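Local coordinates for Lin2004 protein (Listeria innocua, PDB 2HUJ) that is of unknown function but represents a bacterial family, DUF1798, whose members adopt a four-helical bundle fold, at residues L39-R44 / S110-F115. Sequence-based numbering, arbitrary orientation.
Sequences LYLSNR and SFYKHF
Y40 and F115 lay their rings almost flat on one another, the planes only 7° from parallel and the centroids 4.0 Å apart, an offset stack that exemplifies how stacked aromatic rings can join two helices near one end of a four-helical bundle. The two side chains run past each other in opposite directions, which also brings Y40 CB over the F115 face as a CH-pi contact, with CB 3.5 Å from F115 CZ. With CG anti to the backbone N (chi1 169°), the tyrosine reaches across to the turn before helix 112-137. There its hydroxyl donates a 2.7 Å hydrogen bond from Y40 OH to S110 O, arriving 40° out of the carbonyl plane; the F115 stack probably sets the plane of the ring, while the bond holds its hydroxyl end. Y112, crossing Y40 at about a right angle, meets the edge of this ring, its CD1 lying 3.9 Å from Y40 CE2.

Packing slackens toward the exposed R44. In one of its two modelled conformers, its extended chain carries the guanidinium to Y112, whose CB lies over one face, while R44 NE stands 3.8 Å from Y112 CD1. In that conformer NH1 bonds to G108 O rather than to S110 O, and a water accepts from Y112 N and, weakly, from R44 NH2. L41 adds a marginal apolar touch, CD2 to Y112 CE1 at 4.2 Å.

S110 OG hydrogen-bonds with N107 O in the loop and S104 O at the end of helix 88-104, its one proton presumably shared or alternating between them, which links the turn to that helix end. The contact thus joins the C-terminal part of helix 16-45 to the start of helix 112-137, and F115 also packs on T101 and S104 of helix 88-104.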
# COMPACT_ATOMS: atom_id res chain seq x y z
N LEU A 39 1.46 11.07 -7.36
CA LEU A 39 0.66 11.30 -8.57
C LEU A 39 -0.49 12.27 -8.25
O LEU A 39 -0.73 13.22 -8.99
CB LEU A 39 0.12 9.97 -9.13
CG LEU A 39 -0.79 10.06 -10.37
CD1 LEU A 39 -0.07 10.76 -11.50
CD2 LEU A 39 -1.23 8.68 -10.79
N TYR A 40 -1.15 12.03 -7.12
CA TYR A 40 -2.25 12.89 -6.68
C TYR A 40 -1.78 14.32 -6.54
O TYR A 40 -2.41 15.26 -7.08
CB TYR A 40 -2.84 12.36 -5.39
CG TYR A 40 -3.81 13.30 -4.72
CD1 TYR A 40 -4.96 13.74 -5.36
CD2 TYR A 40 -3.53 13.82 -3.46
CE1 TYR A 40 -5.85 14.61 -4.74
CE2 TYR A 40 -4.41 14.72 -2.86
CZ TYR A 40 -5.56 15.10 -3.48
OH TYR A 40 -6.40 15.99 -2.84
N LEU A 41 -0.70 14.51 -5.77
CA LEU A 41 -0.18 15.85 -5.52
C LEU A 41 0.17 16.54 -6.83
O LEU A 41 -0.11 17.74 -6.99
CB LEU A 41 1.04 15.82 -4.60
CG LEU A 41 0.74 15.41 -3.16
CD1 LEU A 41 2.01 15.44 -2.34
CD2 LEU A 41 -0.37 16.24 -2.52
N SER A 42 0.77 15.81 -7.76
CA SER A 42 1.11 16.39 -9.05
C SER A 42 -0.13 16.84 -9.82
O SER A 42 -0.15 17.90 -10.42
CB SER A 42 1.96 15.45 -9.90
OG SER A 42 1.20 14.40 -10.47
N ASN A 43 -1.18 16.04 -9.80
CA ASN A 43 -2.42 16.44 -10.49
C ASN A 43 -3.14 17.58 -9.77
O ASN A 43 -3.84 18.38 -10.39
CB ASN A 43 -3.34 15.23 -10.66
CG ASN A 43 -2.96 14.37 -11.83
OD1 ASN A 43 -2.66 14.87 -12.92
ND2 ASN A 43 -3.00 13.05 -11.64
N ARG A 44 -2.95 17.65 -8.46
CA ARG A 44 -3.54 18.70 -7.67
C ARG A 44 -2.90 20.06 -8.03
O ARG A 44 -3.58 21.10 -8.03
CB ARG A 44 -3.42 18.36 -6.19
CG ARG A 44 -4.29 19.23 -5.33
CD ARG A 44 -4.50 18.64 -3.96
NE ARG A 44 -5.29 19.55 -3.15
CZ ARG A 44 -6.61 19.66 -3.19
NH1 ARG A 44 -7.35 18.90 -4.00
NH2 ARG A 44 -7.21 20.54 -2.40
N SER A 110 -9.74 15.32 -6.08
CA SER A 110 -10.13 14.41 -5.01
C SER A 110 -9.96 15.14 -3.67
O SER A 110 -9.03 15.96 -3.51
CB SER A 110 -9.32 13.12 -5.02
OG SER A 110 -9.57 12.39 -6.20
N PHE A 111 -10.89 14.88 -2.76
CA PHE A 111 -10.92 15.61 -1.49
C PHE A 111 -9.61 15.35 -0.74
O PHE A 111 -9.24 14.19 -0.51
CB PHE A 111 -12.12 15.19 -0.65
CG PHE A 111 -13.45 15.72 -1.15
CD1 PHE A 111 -13.56 16.98 -1.72
CD2 PHE A 111 -14.61 14.96 -1.00
CE1 PHE A 111 -14.79 17.46 -2.17
CE2 PHE A 111 -15.84 15.45 -1.45
CZ PHE A 111 -15.92 16.70 -2.03
N TYR A 112 -8.91 16.43 -0.39
CA TYR A 112 -7.55 16.34 0.11
C TYR A 112 -7.42 15.60 1.46
O TYR A 112 -6.60 14.68 1.58
CB TYR A 112 -6.94 17.73 0.23
CG TYR A 112 -5.54 17.67 0.73
CD1 TYR A 112 -4.48 17.46 -0.14
CD2 TYR A 112 -5.26 17.80 2.08
CE1 TYR A 112 -3.20 17.39 0.32
CE2 TYR A 112 -3.98 17.73 2.55
CZ TYR A 112 -2.96 17.52 1.67
OH TYR A 112 -1.68 17.47 2.13
N LYS A 113 -8.20 15.99 2.46
CA LYS A 113 -8.09 15.34 3.78
C LYS A 113 -8.40 13.85 3.70
O LYS A 113 -7.67 13.04 4.29
CB LYS A 113 -8.93 16.06 4.86
CG LYS A 113 -8.81 15.44 6.26
CD LYS A 113 -9.60 16.22 7.30
CE LYS A 113 -9.54 15.58 8.69
NZ LYS A 113 -10.04 14.16 8.63
N HIS A 114 -9.43 13.47 2.96
CA HIS A 114 -9.75 12.05 2.80
C HIS A 114 -8.56 11.29 2.18
O HIS A 114 -8.14 10.23 2.67
CB HIS A 114 -11.01 11.84 1.94
CG HIS A 114 -12.27 12.26 2.62
ND1 HIS A 114 -12.35 12.49 3.98
CD2 HIS A 114 -13.50 12.53 2.12
CE1 HIS A 114 -13.58 12.86 4.30
NE2 HIS A 114 -14.30 12.89 3.19
N PHE A 115 -7.98 11.86 1.13
CA PHE A 115 -6.82 11.23 0.48
C PHE A 115 -5.65 11.09 1.44
O PHE A 115 -5.09 10.01 1.62
CB PHE A 115 -6.44 12.01 -0.78
CG PHE A 115 -5.70 11.19 -1.80
CD1 PHE A 115 -4.45 10.62 -1.49
CD2 PHE A 115 -6.18 11.02 -3.08
CE1 PHE A 115 -3.74 9.86 -2.40
CE2 PHE A 115 -5.47 10.24 -4.00
CZ PHE A 115 -4.24 9.70 -3.69
O HOH W 1 -10.03 19.11 -1.17